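Local coordinates for DUF1460 domain-containing protein (Legionella pneumophila subsp. pneumophila, PDB 2IM9) that is of unknown function but probably resembles N-acetylmuramoyl-L-alanine amidases that act on the bacterial cell wall, at residues V219-F224 with E248-N253; L279-A284 with I297-K302. One frame throughout, in Å; residues are numbered along the deposited sequence.

Contact 1. Residues V219-F224 with E248-N253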
# COMPACT_ATOMS: atom_id res chain seq x y z
N VAL A 219 8.31 -0.45 13.16
CA VAL A 219 6.90 -0.51 12.77
C VAL A 219 6.07 -0.98 13.95
O VAL A 219 6.14 -2.17 14.32
CB VAL A 219 6.68 -1.48 11.60
CG1 VAL A 219 5.18 -1.51 11.22
CG2 VAL A 219 7.56 -1.08 10.38
N PRO A 220 5.24 -0.09 14.52
CA PRO A 220 4.37 -0.57 15.60
C PRO A 220 3.39 -1.62 15.10
O PRO A 220 2.93 -1.54 13.94
CB PRO A 220 3.63 0.69 16.05
CG PRO A 220 4.53 1.83 15.62
CD PRO A 220 5.05 1.36 14.29
N TYR A 221 3.07 -2.59 15.93
CA TYR A 221 2.00 -3.54 15.56
C TYR A 221 1.28 -4.04 16.79
O TYR A 221 1.88 -4.19 17.88
CB TYR A 221 2.51 -4.71 14.69
CG TYR A 221 3.37 -5.73 15.41
CD1 TYR A 221 2.83 -6.94 15.86
CD2 TYR A 221 4.73 -5.49 15.64
CE1 TYR A 221 3.62 -7.90 16.51
CE2 TYR A 221 5.53 -6.45 16.34
CZ TYR A 221 4.96 -7.64 16.75
OH TYR A 221 5.74 -8.58 17.41
N ILE A 222 -0.02 -4.28 16.62
CA ILE A 222 -0.81 -4.93 17.65
C ILE A 222 -0.67 -6.42 17.40
O ILE A 222 -1.03 -6.91 16.33
CB ILE A 222 -2.29 -4.56 17.55
CG1 ILE A 222 -2.48 -3.04 17.67
CG2 ILE A 222 -3.10 -5.23 18.67
CD1 ILE A 222 -3.89 -2.63 17.33
N PRO A 223 -0.13 -7.15 18.39
CA PRO A 223 0.14 -8.57 18.23
C PRO A 223 -1.11 -9.45 18.31
O PRO A 223 -2.08 -9.09 19.00
CB PRO A 223 1.03 -8.87 19.44
CG PRO A 223 0.59 -7.93 20.45
CD PRO A 223 0.28 -6.66 19.72
N PHE A 224 -1.06 -10.60 17.64
CA PHE A 224 -2.16 -11.56 17.70
C PHE A 224 -2.36 -12.11 19.11
O PHE A 224 -3.48 -12.50 19.47
CB PHE A 224 -1.97 -12.72 16.71
CG PHE A 224 -2.04 -12.33 15.26
CD1 PHE A 224 -2.85 -11.28 14.84
CD2 PHE A 224 -1.31 -13.04 14.31
CE1 PHE A 224 -2.92 -10.92 13.50
CE2 PHE A 224 -1.38 -12.71 12.97
CZ PHE A 224 -2.18 -11.63 12.55
N GLU A 248 -2.00 -2.59 7.77
CA GLU A 248 -0.84 -3.31 7.22
C GLU A 248 -0.57 -4.59 7.99
O GLU A 248 -0.65 -4.62 9.23
CB GLU A 248 0.40 -2.41 7.23
CG GLU A 248 0.26 -1.20 6.32
CD GLU A 248 1.31 -0.11 6.51
OE1 GLU A 248 2.14 -0.22 7.44
OE2 GLU A 248 1.29 0.85 5.71
N ILE A 249 -0.22 -5.64 7.26
CA ILE A 249 0.01 -6.94 7.87
C ILE A 249 1.50 -7.08 8.15
O ILE A 249 2.31 -6.96 7.23
CB ILE A 249 -0.48 -8.09 6.94
CG1 ILE A 249 -1.98 -7.93 6.59
CG2 ILE A 249 -0.15 -9.45 7.56
CD1 ILE A 249 -2.92 -7.77 7.78
N ILE A 250 1.86 -7.36 9.41
CA ILE A 250 3.25 -7.23 9.89
C ILE A 250 3.91 -8.57 10.17
O ILE A 250 3.33 -9.42 10.87
CB ILE A 250 3.29 -6.34 11.18
CG1 ILE A 250 2.56 -5.00 10.94
CG2 ILE A 250 4.74 -6.12 11.65
CD1 ILE A 250 3.03 -4.20 9.71
N ARG A 251 5.11 -8.74 9.64
CA ARG A 251 5.92 -9.92 9.85
C ARG A 251 7.26 -9.45 10.43
O ARG A 251 8.17 -9.10 9.66
CB ARG A 251 6.11 -10.66 8.53
CG ARG A 251 4.81 -11.11 7.88
CD ARG A 251 5.03 -12.12 6.80
NE ARG A 251 3.88 -12.25 5.93
CZ ARG A 251 3.58 -13.36 5.27
NH1 ARG A 251 4.35 -14.44 5.41
NH2 ARG A 251 2.52 -13.39 4.46
N PRO A 252 7.39 -9.44 11.77
CA PRO A 252 8.55 -8.85 12.47
C PRO A 252 9.86 -9.54 12.17
O PRO A 252 10.91 -8.89 12.20
CB PRO A 252 8.22 -9.04 13.95
CG PRO A 252 6.77 -9.30 14.01
CD PRO A 252 6.38 -9.95 12.72
N ASN A 253 9.84 -10.84 11.91
CA ASN A 253 11.10 -11.54 11.75
C ASN A 253 11.07 -12.34 10.47
O ASN A 253 10.92 -13.58 10.48
CB ASN A 253 11.43 -12.38 13.00
CG ASN A 253 11.83 -11.52 14.20
OD1 ASN A 253 11.10 -11.43 15.19
ND2 ASN A 253 12.99 -10.86 14.11
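Ile-250 is the central bump of this interface, and the hollow it enters is walled by Val-219 and Tyr-221, alternate residues of one strand whose side chains both project toward the 248-253 segment. The isoleucine touches both walls. Its longer arm ends in CD1, which meets Val-219 CG1 at 3.8 Å, while CG1 and CG2 of Ile-250 both lie against the tyrosine. CG1 of Ile-250 is 3.8 Å from Tyr-221 CB, and CG2 of Ile-250 stands 4.0 Å from Tyr-221 CG, obliquely to the ring. Further along, the tyrosine meets a second bump, the pyrrolidine of Pro-252. The two side chains run roughly at right angles, and Pro-252 CG approaches both Tyr-221 CZ, at 3.7 Å, and Tyr-221 OH, at 3.6 Å. Tyr-221 can serve both partners because its CG sits between the backbone N and the carbonyl carbon (chi1 71°), a torsion that lays the ring along the other segment from Ile-250 to Pro-252. The direct contact is apolar and without hydrogen bonds, and its four touching residues are buried.

Strands 214-223 and 246-254 are not paired with each other; each is antiparallel to strand 311-317, where Ile-222 and Glu-248 form backbone hydrogen bonds to Ile-312 and Asn-313. The side chains thus meet across this shared neighbour in a curled sheet, with Ala-170 of strand 168-175 touching both Tyr-221 and Ile-250, and Ile-266 of strand 264-275 packing against Ile-250.

Contact 2. Residues L279-A284 with I297-K302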
# COMPACT_ATOMS: atom_id res chain seq x y z
N LEU A 279 -16.56 -5.42 11.11
CA LEU A 279 -15.35 -4.83 10.53
C LEU A 279 -14.79 -5.71 9.41
O LEU A 279 -14.50 -6.89 9.62
CB LEU A 279 -14.30 -4.61 11.61
CG LEU A 279 -12.96 -3.98 11.23
CD1 LEU A 279 -13.16 -2.64 10.55
CD2 LEU A 279 -12.12 -3.86 12.51
N PHE A 280 -14.62 -5.08 8.24
CA PHE A 280 -14.08 -5.75 7.06
C PHE A 280 -12.69 -5.24 6.67
O PHE A 280 -12.31 -4.11 6.97
CB PHE A 280 -15.07 -5.64 5.88
CG PHE A 280 -16.36 -6.39 6.13
CD1 PHE A 280 -16.49 -7.72 5.74
CD2 PHE A 280 -17.39 -5.79 6.84
CE1 PHE A 280 -17.68 -8.43 6.02
CE2 PHE A 280 -18.56 -6.49 7.11
CZ PHE A 280 -18.70 -7.81 6.70
N PHE A 281 -11.96 -6.12 6.03
CA PHE A 281 -10.65 -5.82 5.46
C PHE A 281 -10.89 -5.78 3.96
O PHE A 281 -11.18 -6.81 3.33
CB PHE A 281 -9.67 -6.91 5.87
CG PHE A 281 -8.25 -6.68 5.46
CD1 PHE A 281 -7.67 -5.40 5.51
CD2 PHE A 281 -7.45 -7.77 5.13
CE1 PHE A 281 -6.33 -5.22 5.17
CE2 PHE A 281 -6.09 -7.58 4.80
CZ PHE A 281 -5.54 -6.31 4.82
N ARG A 282 -10.83 -4.58 3.40
CA ARG A 282 -11.08 -4.39 1.98
C ARG A 282 -9.74 -4.27 1.27
O ARG A 282 -8.98 -3.36 1.55
CB ARG A 282 -11.93 -3.15 1.76
CG ARG A 282 -12.30 -2.90 0.28
CD ARG A 282 -13.34 -1.80 0.19
NE ARG A 282 -14.65 -2.25 0.65
CZ ARG A 282 -15.66 -1.44 0.94
NH1 ARG A 282 -15.51 -0.12 0.83
NH2 ARG A 282 -16.82 -1.95 1.34
N GLN A 283 -9.44 -5.21 0.37
CA GLN A 283 -8.11 -5.23 -0.24
C GLN A 283 -8.09 -5.98 -1.55
O GLN A 283 -9.03 -6.71 -1.87
CB GLN A 283 -7.02 -5.79 0.70
CG GLN A 283 -7.49 -6.69 1.80
CD GLN A 283 -7.82 -8.11 1.34
OE1 GLN A 283 -6.94 -8.85 0.87
NE2 GLN A 283 -9.07 -8.51 1.53
N ALA A 284 -7.04 -5.74 -2.32
CA ALA A 284 -6.79 -6.44 -3.57
C ALA A 284 -6.06 -7.71 -3.18
O ALA A 284 -4.93 -7.66 -2.66
CB ALA A 284 -5.95 -5.57 -4.51
N ILE A 297 -11.67 -9.94 11.44
CA ILE A 297 -11.47 -10.94 12.50
C ILE A 297 -11.17 -12.32 11.92
O ILE A 297 -10.17 -12.95 12.28
CB ILE A 297 -12.66 -10.97 13.50
CG1 ILE A 297 -12.72 -9.66 14.30
CG2 ILE A 297 -12.54 -12.18 14.44
CD1 ILE A 297 -14.00 -9.47 15.10
N ASP A 298 -12.00 -12.79 10.99
CA ASP A 298 -11.78 -14.10 10.35
C ASP A 298 -10.46 -14.16 9.58
O ASP A 298 -9.75 -15.16 9.64
CB ASP A 298 -12.93 -14.43 9.40
CG ASP A 298 -14.23 -14.67 10.13
OD1 ASP A 298 -14.21 -14.77 11.39
OD2 ASP A 298 -15.27 -14.74 9.42
N TYR A 299 -10.14 -13.09 8.85
CA TYR A 299 -8.91 -13.01 8.07
C TYR A 299 -7.69 -13.19 8.98
O TYR A 299 -6.77 -13.99 8.70
CB TYR A 299 -8.86 -11.67 7.33
CG TYR A 299 -7.60 -11.46 6.53
CD1 TYR A 299 -7.51 -11.92 5.21
CD2 TYR A 299 -6.50 -10.82 7.09
CE1 TYR A 299 -6.35 -11.74 4.47
CE2 TYR A 299 -5.33 -10.64 6.37
CZ TYR A 299 -5.26 -11.11 5.06
OH TYR A 299 -4.10 -10.92 4.36
N LEU A 300 -7.66 -12.43 10.07
CA LEU A 300 -6.53 -12.47 10.99
C LEU A 300 -6.48 -13.78 11.76
O LEU A 300 -5.41 -14.27 12.06
CB LEU A 300 -6.56 -11.27 11.95
CG LEU A 300 -6.39 -9.90 11.25
CD1 LEU A 300 -6.45 -8.78 12.25
CD2 LEU A 300 -5.09 -9.82 10.46
N ASP A 301 -7.65 -14.35 12.06
CA ASP A 301 -7.69 -15.62 12.77
C ASP A 301 -7.00 -16.71 11.94
O ASP A 301 -6.21 -17.50 12.46
CB ASP A 301 -9.13 -16.02 13.11
CG ASP A 301 -9.19 -17.30 13.92
OD1 ASP A 301 -8.60 -17.35 15.01
OD2 ASP A 301 -9.82 -18.27 13.43
N LYS A 302 -7.28 -16.71 10.64
CA LYS A 302 -6.61 -17.62 9.69
C LYS A 302 -5.12 -17.29 9.56
O LYS A 302 -4.30 -18.19 9.40
CB LYS A 302 -7.27 -17.56 8.32
CG LYS A 302 -8.72 -18.01 8.30
CD LYS A 302 -9.34 -17.78 6.93
CE LYS A 302 -10.79 -18.27 6.87
NZ LYS A 302 -11.73 -17.38 7.63
O HOH W 1 -14.48 -8.57 11.72
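The ring of Tyr-299 receives the edge of Phe-281 on one face, an edge-to-face pair with planes inclined at 59° and centroids 4.8 Å apart. Phe-281 CD2 lies over the centre of the tyrosine ring, and the closest approach is from Phe-281 CE2 to Tyr-299 CE2, 3.5 Å. The phenylalanine ring has its own neighbours: Gln-283 CG rests over the centre of one face, 3.3 Å above the plane, and Tyr-299 OH lies in plane at the edge. Both rings extend from the backbone toward the other segment because each CG is anti to its own backbone N (chi1 -175° in Phe-281 and 178° in Tyr-299).

Gln-283 NE2 bonds back to Phe-281 O at 3.3 Å, approaching from above the carbonyl plane, so the amide is tethered on its own strand. Tyr-299 OH also makes a weak hydrogen bond to His-268 ND1. At the other end of the contact, a water donates to Leu-279 O and accepts from Ile-297 N. Segments 279-284 and 297-302 therefore meet through an aromatic pair and a water bridge, with no direct hydrogen bond; just before the helical segment, Leu-296 is backbone-bonded to Leu-279.

Both segments of contact 1 precede those of contact 2 in the chain, and the centres of the two contacts are about 15 Å apart. They belong to one antiparallel sheet: contact 1 brings together side chains of strands 214-223 and 246-254, whereas contact 2 sets helix 296-303 against strand 278-285. Strand 264-275, paired with both 246-254 and 278-285, links the two regions. They also touch directly. Ile-249 CD1 is 4.0 Å from Tyr-299 CE2, and Phe-224 CE1 is 3.9 Å from Leu-300 CD2. The two contacts thus meet through apolar side chains, with helix 296-303 packed against the curled sheet.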